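Long-range contacts in Glyco_hydro_cc domain-containing protein (Blastomyces gilchristii, PDB 6UB0), which probably hydrolyses curdlan-type beta-1,3-glucan as an exo-acting glucanase of glycoside hydrolase family GH128: residues A[2-7]-A[204-209]; A[23-28]-A[171-176]; A[43-48]-A[72-77]. One frame throughout, in Å; residues are numbered along the deposited sequence.

All three contacts belong to one (beta/alpha)8 barrel, seen at different levels. Contact 1 joins the first and last strands and is only partly buried. Contact 3, buried and about 17 Å away between centres, on the other side of the chain's centre, joins the loops that follow strands 41-42 and 69-71. Contact 2 lies nearest the middle and spans the barrel's interior from strand 23-27 to strand 172-180. Their chemistry follows their place: backbone bonds and charged side chains at the closing seam, a tryptophan pair, a tyrosine hydroxyl and a sugar-binding carboxylate in the core, and loop packing with sugar-binding groups at the pocket. Contacts 2 and 3 meet on the same glucose, GLC.

Contact 1 (A[2-7]-A[204-209]); sequences SGKRGL and ERYASF
Lys4, Arg5 and Gly6 run beside Tyr206, joining the first strand of the (beta/alpha)8 barrel to the last and so closing the cylinder. The backbone share is small. Tyr206 N donates to Lys4 O over 2.9 Å, and Gly6 N reaches Tyr206 O at 2.7 Å in a bent, weak bond; together they make a single bridge between strands inclined at 48°. Beyond it a water donates to both Gly6 O and Ser208 O.

Packing comes from the Tyr206 ring. With chi1 at 63°, its CG sits between the residue's own N and carbonyl carbon, and one ring face receives Arg5 CA in a CH-pi contact, while Lys4 CB approaches Tyr206 CE2 at 3.8 Å. Lys4 CG rests 3.2 Å from Glu204 O, and the lysine chain then extends away to the carbonyls of Leu197 and Val203.

The polar side chains meet at the phenol. Arg5 NE donates to Tyr206 OH at 2.9 Å, with the oxygen near the guanidinium plane, and Arg5 NH2 adds a weak bond. Asp198 of helix 183-199 binds both the hydroxyl and Arg5 NH2. Arg5 NH1 bonds to Tyr227 O and NH2 to Ile230 O. The buried guanidinium is thus fixed in rotation, and a charged network supplements the two backbone bonds.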
loop_
_atom_site.group_PDB
_atom_site.type_symbol
_atom_site.label_atom_id
_atom_site.label_comp_id
_atom_site.label_asym_id
_atom_site.label_seq_id
_atom_site.Cartn_x
_atom_site.Cartn_y
_atom_site.Cartn_z
ATOM N N SER A 2 16.064 5.639 0.777
ATOM C CA SER A 2 15.979 4.328 0.076
ATOM C C SER A 2 15.191 4.446 -1.241
ATOM O O SER A 2 15.252 3.488 -2.078
ATOM C CB SER A 2 15.285 3.350 0.962
ATOM O OG SER A 2 13.929 3.776 1.177
ATOM N N GLY A 3 14.362 5.494 -1.364
ATOM C CA GLY A 3 13.453 5.704 -2.497
ATOM C C GLY A 3 12.211 4.834 -2.396
ATOM O O GLY A 3 11.428 4.827 -3.422
ATOM N N LYS A 4 12.018 4.151 -1.245
ATOM C CA LYS A 4 10.860 3.249 -0.939
ATOM C C LYS A 4 9.714 3.980 -0.203
ATOM O O LYS A 4 8.567 3.454 -0.258
ATOM C CB LYS A 4 11.207 2.049 -0.051
ATOM C CG LYS A 4 12.399 1.196 -0.441
ATOM C CD LYS A 4 12.548 0.053 0.538
ATOM C CE LYS A 4 13.746 -0.848 0.287
ATOM N NZ LYS A 4 13.760 -1.973 1.269
ATOM N N ARG A 5 9.966 5.107 0.454
ATOM C CA ARG A 5 8.982 5.728 1.376
ATOM C C ARG A 5 7.885 6.513 0.641
ATOM O O ARG A 5 8.258 7.420 -0.172
ATOM C CB ARG A 5 9.752 6.702 2.263
ATOM C CG ARG A 5 8.961 7.102 3.495
ATOM C CD ARG A 5 9.808 7.664 4.642
ATOM N NE ARG A 5 10.888 6.784 5.082
ATOM C CZ ARG A 5 11.863 7.132 5.949
ATOM N NH1 ARG A 5 11.864 8.341 6.480
ATOM N NH2 ARG A 5 12.839 6.296 6.253
ATOM N N GLY A 6 6.614 6.295 1.022
ATOM C CA GLY A 6 5.401 6.804 0.364
ATOM C C GLY A 6 4.596 7.788 1.206
ATOM O O GLY A 6 4.643 7.699 2.459
ATOM N N LEU A 7 3.757 8.564 0.524
ATOM C CA LEU A 7 2.813 9.529 1.146
ATOM C C LEU A 7 1.393 9.042 0.839
ATOM O O LEU A 7 0.902 9.285 -0.263
ATOM C CB LEU A 7 3.116 10.917 0.585
ATOM C CG LEU A 7 4.466 11.510 1.036
ATOM C CD1 LEU A 7 4.709 12.815 0.294
ATOM C CD2 LEU A 7 4.513 11.721 2.541
ATOM N N GLU A 204 9.694 -3.416 -1.422
ATOM C CA GLU A 204 9.979 -2.486 -2.556
ATOM C C GLU A 204 9.576 -1.066 -2.163
ATOM O O GLU A 204 10.322 -0.139 -2.515
ATOM C CB GLU A 204 9.218 -2.874 -3.842
ATOM C CG GLU A 204 9.428 -1.943 -5.042
ATOM C CD GLU A 204 9.123 -2.472 -6.447
ATOM O OE1 GLU A 204 10.078 -2.645 -7.274
ATOM O OE2 GLU A 204 7.950 -2.677 -6.763
ATOM N N ARG A 205 8.397 -0.908 -1.551
ATOM C CA ARG A 205 7.808 0.410 -1.182
ATOM C C ARG A 205 6.942 0.291 0.067
ATOM O O ARG A 205 6.443 -0.831 0.358
ATOM C CB ARG A 205 7.005 1.010 -2.332
ATOM C CG ARG A 205 7.858 1.637 -3.431
ATOM C CD ARG A 205 7.004 2.428 -4.399
ATOM N NE ARG A 205 7.751 3.286 -5.295
ATOM C CZ ARG A 205 7.245 3.957 -6.329
ATOM N NH1 ARG A 205 5.956 3.867 -6.613
ATOM N NH2 ARG A 205 8.037 4.740 -7.054
ATOM N N TYR A 206 6.826 1.389 0.838
ATOM C CA TYR A 206 5.932 1.393 2.033
ATOM C C TYR A 206 5.370 2.797 2.279
ATOM O O TYR A 206 5.973 3.768 1.772
ATOM C CB TYR A 206 6.633 0.803 3.259
ATOM C CG TYR A 206 7.833 1.600 3.694
ATOM C CD1 TYR A 206 7.685 2.773 4.409
ATOM C CD2 TYR A 206 9.114 1.227 3.302
ATOM C CE1 TYR A 206 8.778 3.542 4.757
ATOM C CE2 TYR A 206 10.222 1.976 3.668
ATOM C CZ TYR A 206 10.041 3.169 4.344
ATOM O OH TYR A 206 11.122 3.924 4.670
ATOM N N ALA A 207 4.338 2.882 3.129
ATOM C CA ALA A 207 3.669 4.131 3.554
ATOM C C ALA A 207 3.131 3.963 4.967
ATOM O O ALA A 207 2.271 3.085 5.233
ATOM C CB ALA A 207 2.561 4.497 2.624
ATOM N N SER A 208 3.600 4.792 5.874
ATOM C CA SER A 208 2.988 4.890 7.210
ATOM C C SER A 208 1.594 5.448 7.058
ATOM O O SER A 208 1.348 6.233 6.095
ATOM C CB SER A 208 3.787 5.733 8.157
ATOM O OG SER A 208 3.846 5.070 9.407
ATOM N N PHE A 209 0.711 5.041 7.970
ATOM C CA PHE A 209 -0.722 5.379 7.891
ATOM C C PHE A 209 -1.031 6.527 8.856
ATOM O O PHE A 209 -1.041 6.310 10.038
ATOM C CB PHE A 209 -1.558 4.131 8.206
ATOM C CG PHE A 209 -3.036 4.363 8.202
ATOM C CD1 PHE A 209 -3.787 4.283 7.037
ATOM C CD2 PHE A 209 -3.705 4.663 9.391
ATOM C CE1 PHE A 209 -5.155 4.465 7.053
ATOM C CE2 PHE A 209 -5.074 4.870 9.388
ATOM C CZ PHE A 209 -5.809 4.754 8.240
HETATM O O HOH W 1 2.232 8.076 4.206
#

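Contact 2 (A[23-28]-A[171-176]); sequences FSWSYN and TVWVTE. With GLC (alpha-D-glucopyranose), chain B.
Tyr27 reaches across the interior of the barrel to Thr175, where its hydroxyl donates to a backbone carbonyl: Tyr27 OH to Thr175 O is 2.8 Å. The donor stands above the carbonyl plane, 52° out of it, and Thr175 O lies near the plane of the phenol ring, at its edge. The strands themselves are about 10 Å apart at their axes, so only side chains can bridge them, and this one does so by its full length. The phenol meets the threonine side chain at about a right angle, its OH passing 3.7 Å from Thr175 CB.

Two residues earlier on strand 23-27, Trp25 also points into the interior and meets Trp173. The six-membered rings form an edge-to-face pair with planes at 55° and centroids 5.0 Å apart, the edge of Trp173 directed at the face of Trp25. Trp25 CH2 lies 3.9 Å from Trp173 CE3. With chi1 at 74°, Trp25 CG lies between its own N and carbonyl carbon, which brings one ring face to the Trp173 edge; the two indoles come from opposite walls and meet through their six-membered rings. Their nitrogens are used elsewhere: Trp25 NE1 bonds to Lys4 O and Trp173 NE1 to Glu204 OE2.

Next to Thr175, Glu176 carries the contact into the glycan pocket. Its CG passes 3.7 Å from Tyr27 OH, and Glu176 OE2 accepts from O2 of GLC at 2.7 Å; Trp29 and His144 also bind its carboxylate. Its place on the seventh strand, facing the sugar, is consistent with a catalytic carboxylate, as in clan GH-A barrels.

Strand 23-27 is flanked by strands 5-8 and 41-42, and strand 172-180 by strands 138-146 and 203-208. Leu71 of strand 69-71 packs on Tyr27, Trp173 and Thr175, while Arg205 of strand 203-208 touches both tryptophans.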
loop_
_atom_site.group_PDB
_atom_site.type_symbol
_atom_site.label_atom_id
_atom_site.label_comp_id
_atom_site.label_asym_id
_atom_site.label_seq_id
_atom_site.Cartn_x
_atom_site.Cartn_y
_atom_site.Cartn_z
ATOM N N PHE A 23 10.782 10.964 -0.246
ATOM C CA PHE A 23 9.501 10.416 -0.750
ATOM C C PHE A 23 9.614 10.246 -2.256
ATOM O O PHE A 23 10.180 11.105 -2.935
ATOM C CB PHE A 23 8.339 11.305 -0.296
ATOM C CG PHE A 23 8.282 11.444 1.205
ATOM C CD1 PHE A 23 7.890 10.396 2.019
ATOM C CD2 PHE A 23 8.612 12.623 1.818
ATOM C CE1 PHE A 23 7.843 10.532 3.402
ATOM C CE2 PHE A 23 8.511 12.776 3.187
ATOM C CZ PHE A 23 8.193 11.722 3.985
ATOM N N SER A 24 9.152 9.121 -2.769
ATOM C CA SER A 24 9.192 8.875 -4.220
ATOM C C SER A 24 7.779 8.730 -4.724
ATOM O O SER A 24 7.624 8.827 -5.948
ATOM C CB SER A 24 10.046 7.680 -4.512
ATOM O OG SER A 24 9.473 6.533 -3.939
ATOM N N TRP A 25 6.799 8.481 -3.834
ATOM C CA TRP A 25 5.457 8.096 -4.288
ATOM C C TRP A 25 4.356 8.460 -3.288
ATOM O O TRP A 25 4.601 8.756 -2.086
ATOM C CB TRP A 25 5.445 6.603 -4.629
ATOM C CG TRP A 25 5.474 5.692 -3.450
ATOM C CD1 TRP A 25 6.545 5.396 -2.668
ATOM C CD2 TRP A 25 4.362 4.959 -2.904
ATOM N NE1 TRP A 25 6.184 4.534 -1.673
ATOM C CE2 TRP A 25 4.856 4.242 -1.796
ATOM C CE3 TRP A 25 3.002 4.858 -3.262
ATOM C CZ2 TRP A 25 4.019 3.442 -1.018
ATOM C CZ3 TRP A 25 2.185 4.072 -2.493
ATOM C CH2 TRP A 25 2.707 3.332 -1.434
ATOM N N SER A 26 3.137 8.423 -3.821
ATOM C CA SER A 26 1.908 8.792 -3.124
ATOM C C SER A 26 0.766 7.915 -3.603
ATOM O O SER A 26 0.826 7.397 -4.734
ATOM C CB SER A 26 1.563 10.205 -3.308
ATOM O OG SER A 26 1.178 10.427 -4.622
ATOM N N TYR A 27 -0.266 7.793 -2.765
ATOM C CA TYR A 27 -1.561 7.216 -3.183
ATOM C C TYR A 27 -2.572 7.742 -2.190
ATOM O O TYR A 27 -2.159 8.238 -1.152
ATOM C CB TYR A 27 -1.452 5.689 -3.329
ATOM C CG TYR A 27 -1.749 4.875 -2.102
ATOM C CD1 TYR A 27 -0.850 4.853 -1.043
ATOM C CD2 TYR A 27 -2.932 4.141 -1.985
ATOM C CE1 TYR A 27 -1.135 4.121 0.110
ATOM C CE2 TYR A 27 -3.180 3.349 -0.880
ATOM C CZ TYR A 27 -2.296 3.359 0.183
ATOM O OH TYR A 27 -2.544 2.673 1.358
ATOM N N ASN A 28 -3.820 7.603 -2.551
ATOM C CA ASN A 28 -4.952 8.156 -1.808
ATOM C C ASN A 28 -6.142 7.210 -1.813
ATOM O O ASN A 28 -7.265 7.712 -1.622
ATOM C CB ASN A 28 -5.369 9.482 -2.427
ATOM C CG ASN A 28 -5.865 9.435 -3.851
ATOM O OD1 ASN A 28 -5.745 8.437 -4.570
ATOM N ND2 ASN A 28 -6.454 10.538 -4.244
ATOM N N THR A 171 8.325 -9.267 -4.607
ATOM C CA THR A 171 8.382 -8.154 -3.623
ATOM C C THR A 171 6.997 -7.840 -3.065
ATOM O O THR A 171 6.006 -8.314 -3.659
ATOM C CB THR A 171 9.025 -6.911 -4.251
ATOM O OG1 THR A 171 9.507 -6.075 -3.192
ATOM C CG2 THR A 171 8.063 -6.163 -5.148
ATOM N N VAL A 172 6.949 -7.095 -1.958
ATOM C CA VAL A 172 5.685 -6.541 -1.396
ATOM C C VAL A 172 5.796 -5.021 -1.252
ATOM O O VAL A 172 6.866 -4.519 -0.849
ATOM C CB VAL A 172 5.234 -7.182 -0.060
ATOM C CG1 VAL A 172 5.430 -8.702 -0.038
ATOM C CG2 VAL A 172 5.872 -6.575 1.181
ATOM N N TRP A 173 4.660 -4.337 -1.385
ATOM C CA TRP A 173 4.526 -2.991 -0.754
ATOM C C TRP A 173 3.720 -3.111 0.558
ATOM O O TRP A 173 2.605 -3.627 0.535
ATOM C CB TRP A 173 3.853 -1.975 -1.663
ATOM C CG TRP A 173 4.530 -1.759 -2.979
ATOM C CD1 TRP A 173 5.495 -2.514 -3.579
ATOM C CD2 TRP A 173 4.151 -0.759 -3.927
ATOM N NE1 TRP A 173 5.803 -1.991 -4.807
ATOM C CE2 TRP A 173 4.970 -0.934 -5.058
ATOM C CE3 TRP A 173 3.225 0.295 -3.895
ATOM C CZ2 TRP A 173 4.889 -0.079 -6.156
ATOM C CZ3 TRP A 173 3.103 1.107 -5.007
ATOM C CH2 TRP A 173 3.933 0.920 -6.126
ATOM N N VAL A 174 4.227 -2.511 1.614
ATOM C CA VAL A 174 3.459 -2.309 2.874
ATOM C C VAL A 174 2.751 -0.966 2.747
ATOM O O VAL A 174 3.358 0.113 3.066
ATOM C CB VAL A 174 4.313 -2.359 4.154
ATOM C CG1 VAL A 174 3.409 -2.372 5.367
ATOM C CG2 VAL A 174 5.283 -3.538 4.214
ATOM N N THR A 175 1.589 -0.982 2.165
ATOM C CA THR A 175 0.907 0.276 1.737
ATOM C C THR A 175 0.242 0.955 2.932
ATOM O O THR A 175 -0.204 2.067 2.775
ATOM C CB THR A 175 -0.040 0.053 0.556
ATOM O OG1 THR A 175 -0.948 -1.002 0.820
ATOM C CG2 THR A 175 0.671 -0.375 -0.720
ATOM N N GLU A 176 0.122 0.252 4.072
ATOM C CA GLU A 176 -0.331 0.852 5.343
ATOM C C GLU A 176 0.445 0.183 6.479
ATOM O O GLU A 176 0.362 -1.025 6.601
ATOM C CB GLU A 176 -1.794 0.606 5.667
ATOM C CG GLU A 176 -2.808 1.320 4.805
ATOM C CD GLU A 176 -4.259 1.070 5.147
ATOM O OE1 GLU A 176 -4.526 0.458 6.201
ATOM O OE2 GLU A 176 -5.123 1.412 4.330
HETATM C C1 GLC B . -7.551 0.283 7.170
HETATM C C2 GLC B . -8.384 0.743 5.964
HETATM C C3 GLC B . -8.992 2.125 6.209
HETATM C C4 GLC B . -9.725 2.128 7.578
HETATM C C5 GLC B . -8.866 1.572 8.682
HETATM C C6 GLC B . -9.520 1.520 10.078
HETATM O O1 GLC B . -6.475 1.175 7.499
HETATM O O2 GLC B . -7.693 0.819 4.693
HETATM O O3 GLC B . -9.855 2.452 5.121
HETATM O O4 GLC B . -9.976 3.445 7.937
HETATM O O5 GLC B . -8.469 0.257 8.293
HETATM O O6 GLC B . -10.876 1.275 9.844
#

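Contact 3 (A[43-48]-A[72-77]); sequences VPMLWG and AFNEPD. With GLC (alpha-D-glucopyranose), chain B; BGC (beta-D-glucopyranose), chain C.
Asn74 N donates to Trp47 O at 2.7 Å, a nearly straight bond (161°) that ties together the loops following the third and fourth strands of the (beta/alpha)8 barrel. Neither segment is a regular strand here. Phe73 CA lies 3.1 Å from Trp47 O, a CA-H...O contact with the same carbonyl, so this oxygen is approached by two consecutive residues of 72-77.

Side chains continue the join on two levels. On the pocket side, Asn74 CB sits over a face of the Trp47 indole, 3.7 Å from the centroid of its five-membered ring, while the ring and amide planes are 30° apart; Arg50 makes a cation-pi contact with the same indole. On the side facing helix 86-96, Leu46 and Phe73 run alongside each other in the same direction, with Leu46 CD2 3.7 Å from Phe73 CE1; Phe73 packs on Ala89 and Ala92 of that helix, and Leu46 on Tyr96. The Met45 methyl reaches Ala72 O.

This packing sets two donors toward the bound disaccharide. Asn74 ND2, bonded also to Gln81, gives a straight bond to O2 of GLC at 3.0 Å. Trp47 extends toward the other sugar, its chi1 of -176° setting CG opposite the backbone N, and NE1 donates to O2 of BGC at 3.0 Å, that oxygen lying in the indole plane.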
loop_
_atom_site.group_PDB
_atom_site.type_symbol
_atom_site.label_atom_id
_atom_site.label_comp_id
_atom_site.label_asym_id
_atom_site.label_seq_id
_atom_site.Cartn_x
_atom_site.Cartn_y
_atom_site.Cartn_z
ATOM N N VAL A 43 0.266 6.707 -7.510
ATOM C CA VAL A 43 -0.099 5.324 -7.884
ATOM C C VAL A 43 -1.615 5.197 -7.803
ATOM O O VAL A 43 -2.199 5.214 -6.730
ATOM C CB VAL A 43 0.605 4.288 -6.989
ATOM C CG1 VAL A 43 0.219 2.887 -7.412
ATOM C CG2 VAL A 43 2.101 4.481 -7.022
ATOM N N PRO A 44 -2.310 5.025 -8.950
ATOM C CA PRO A 44 -3.754 4.803 -8.913
ATOM C C PRO A 44 -4.115 3.495 -8.209
ATOM O O PRO A 44 -3.315 2.552 -8.271
ATOM C CB PRO A 44 -4.140 4.772 -10.403
ATOM C CG PRO A 44 -3.017 5.501 -11.074
ATOM C CD PRO A 44 -1.775 5.130 -10.295
ATOM N N MET A 45 -5.261 3.508 -7.514
ATOM C CA MET A 45 -5.851 2.296 -6.891
ATOM C C MET A 45 -7.238 1.986 -7.455
ATOM O O MET A 45 -8.104 2.852 -7.481
ATOM C CB MET A 45 -5.878 2.415 -5.373
ATOM C CG MET A 45 -6.723 1.302 -4.745
ATOM S SD MET A 45 -6.794 1.372 -2.953
ATOM C CE MET A 45 -5.304 0.504 -2.489
ATOM N N LEU A 46 -7.409 0.733 -7.863
ATOM C CA LEU A 46 -8.730 0.065 -7.995
ATOM C C LEU A 46 -9.156 -0.460 -6.621
ATOM O O LEU A 46 -8.688 -1.475 -6.228
ATOM C CB LEU A 46 -8.625 -1.066 -9.018
ATOM C CG LEU A 46 -9.949 -1.773 -9.299
ATOM C CD1 LEU A 46 -11.033 -0.737 -9.485
ATOM C CD2 LEU A 46 -9.846 -2.703 -10.529
ATOM N N TRP A 47 -9.965 0.300 -5.907
ATOM C CA TRP A 47 -10.268 0.095 -4.465
ATOM C C TRP A 47 -11.093 -1.175 -4.270
ATOM O O TRP A 47 -10.916 -1.850 -3.253
ATOM C CB TRP A 47 -11.005 1.328 -3.962
ATOM C CG TRP A 47 -11.283 1.306 -2.498
ATOM C CD1 TRP A 47 -10.502 1.813 -1.503
ATOM C CD2 TRP A 47 -12.403 0.674 -1.858
ATOM N NE1 TRP A 47 -11.104 1.629 -0.294
ATOM C CE2 TRP A 47 -12.247 0.890 -0.479
ATOM C CE3 TRP A 47 -13.535 -0.024 -2.315
ATOM C CZ2 TRP A 47 -13.199 0.434 0.445
ATOM C CZ3 TRP A 47 -14.461 -0.485 -1.400
ATOM C CH2 TRP A 47 -14.285 -0.260 -0.040
ATOM N N GLY A 48 -12.029 -1.372 -5.182
ATOM C CA GLY A 48 -13.061 -2.422 -5.136
ATOM C C GLY A 48 -14.079 -2.227 -6.256
ATOM O O GLY A 48 -14.012 -1.287 -7.063
ATOM N N ALA A 72 -4.456 -2.756 -6.636
ATOM C CA ALA A 72 -5.779 -3.403 -6.664
ATOM C C ALA A 72 -6.501 -3.176 -5.333
ATOM O O ALA A 72 -6.064 -2.305 -4.563
ATOM C CB ALA A 72 -5.614 -4.860 -6.972
ATOM N N PHE A 73 -7.526 -3.990 -5.053
ATOM C CA PHE A 73 -8.596 -3.708 -4.075
ATOM C C PHE A 73 -8.004 -3.487 -2.671
ATOM O O PHE A 73 -6.994 -4.072 -2.271
ATOM C CB PHE A 73 -9.624 -4.845 -4.135
ATOM C CG PHE A 73 -9.737 -5.446 -5.528
ATOM C CD1 PHE A 73 -10.188 -4.685 -6.603
ATOM C CD2 PHE A 73 -9.381 -6.774 -5.765
ATOM C CE1 PHE A 73 -10.297 -5.219 -7.885
ATOM C CE2 PHE A 73 -9.494 -7.316 -7.055
ATOM C CZ PHE A 73 -9.929 -6.532 -8.106
ATOM N N ASN A 74 -8.668 -2.615 -1.935
ATOM C CA ASN A 74 -8.324 -2.289 -0.519
ATOM C C ASN A 74 -8.990 -3.247 0.470
ATOM O O ASN A 74 -10.160 -3.033 0.788
ATOM C CB ASN A 74 -8.726 -0.876 -0.187
ATOM C CG ASN A 74 -7.997 -0.413 1.045
ATOM O OD1 ASN A 74 -6.781 -0.373 1.068
ATOM N ND2 ASN A 74 -8.751 -0.149 2.091
ATOM N N GLU A 75 -8.216 -4.119 1.075
ATOM C CA GLU A 75 -8.753 -4.957 2.214
ATOM C C GLU A 75 -10.021 -5.684 1.760
ATOM O O GLU A 75 -11.124 -5.550 2.332
ATOM C CB GLU A 75 -8.951 -4.135 3.494
ATOM C CG GLU A 75 -7.632 -3.793 4.177
ATOM C CD GLU A 75 -7.730 -3.172 5.544
ATOM O OE1 GLU A 75 -8.885 -3.086 6.052
ATOM O OE2 GLU A 75 -6.624 -2.889 6.112
ATOM N N PRO A 76 -9.903 -6.543 0.714
ATOM C CA PRO A 76 -11.037 -7.380 0.319
ATOM C C PRO A 76 -11.447 -8.345 1.459
ATOM O O PRO A 76 -12.603 -8.780 1.516
ATOM C CB PRO A 76 -10.489 -8.086 -0.940
ATOM C CG PRO A 76 -8.987 -8.146 -0.711
ATOM C CD PRO A 76 -8.690 -6.806 -0.073
ATOM N N ASP A 77 -10.504 -8.646 2.343
ATOM C CA ASP A 77 -10.692 -9.498 3.552
ATOM C C ASP A 77 -11.434 -8.777 4.690
ATOM O O ASP A 77 -11.653 -9.463 5.727
ATOM C CB ASP A 77 -9.352 -9.999 4.099
ATOM C CG ASP A 77 -8.410 -8.890 4.590
ATOM O OD1 ASP A 77 -8.318 -7.812 3.898
ATOM O OD2 ASP A 77 -7.706 -9.135 5.573
HETATM C C1 GLC B . -7.551 0.283 7.170
HETATM C C2 GLC B . -8.384 0.743 5.964
HETATM C C3 GLC B . -8.992 2.125 6.209
HETATM C C4 GLC B . -9.725 2.128 7.578
HETATM C C5 GLC B . -8.866 1.572 8.682
HETATM C C6 GLC B . -9.520 1.520 10.078
HETATM O O1 GLC B . -6.475 1.175 7.499
HETATM O O2 GLC B . -7.693 0.819 4.693
HETATM O O3 GLC B . -9.855 2.452 5.121
HETATM O O4 GLC B . -9.976 3.445 7.937
HETATM O O5 GLC B . -8.469 0.257 8.293
HETATM O O6 GLC B . -10.876 1.275 9.844
HETATM C C2 BGC C . -10.543 3.799 3.301
HETATM C C3 BGC C . -10.188 4.858 2.299
HETATM C C4 BGC C . -9.675 6.040 3.093
HETATM C C5 BGC C . -8.512 5.606 4.009
HETATM C C6 BGC C . -7.890 6.610 4.990
HETATM C C1 BGC C . -9.412 3.457 4.230
HETATM O O2 BGC C . -10.869 2.646 2.516
HETATM O O3 BGC C . -11.266 5.162 1.363
HETATM O O4 BGC C . -9.340 6.989 2.081
HETATM O O5 BGC C . -8.900 4.591 4.942
HETATM O O6 BGC C . -8.987 7.233 5.715
#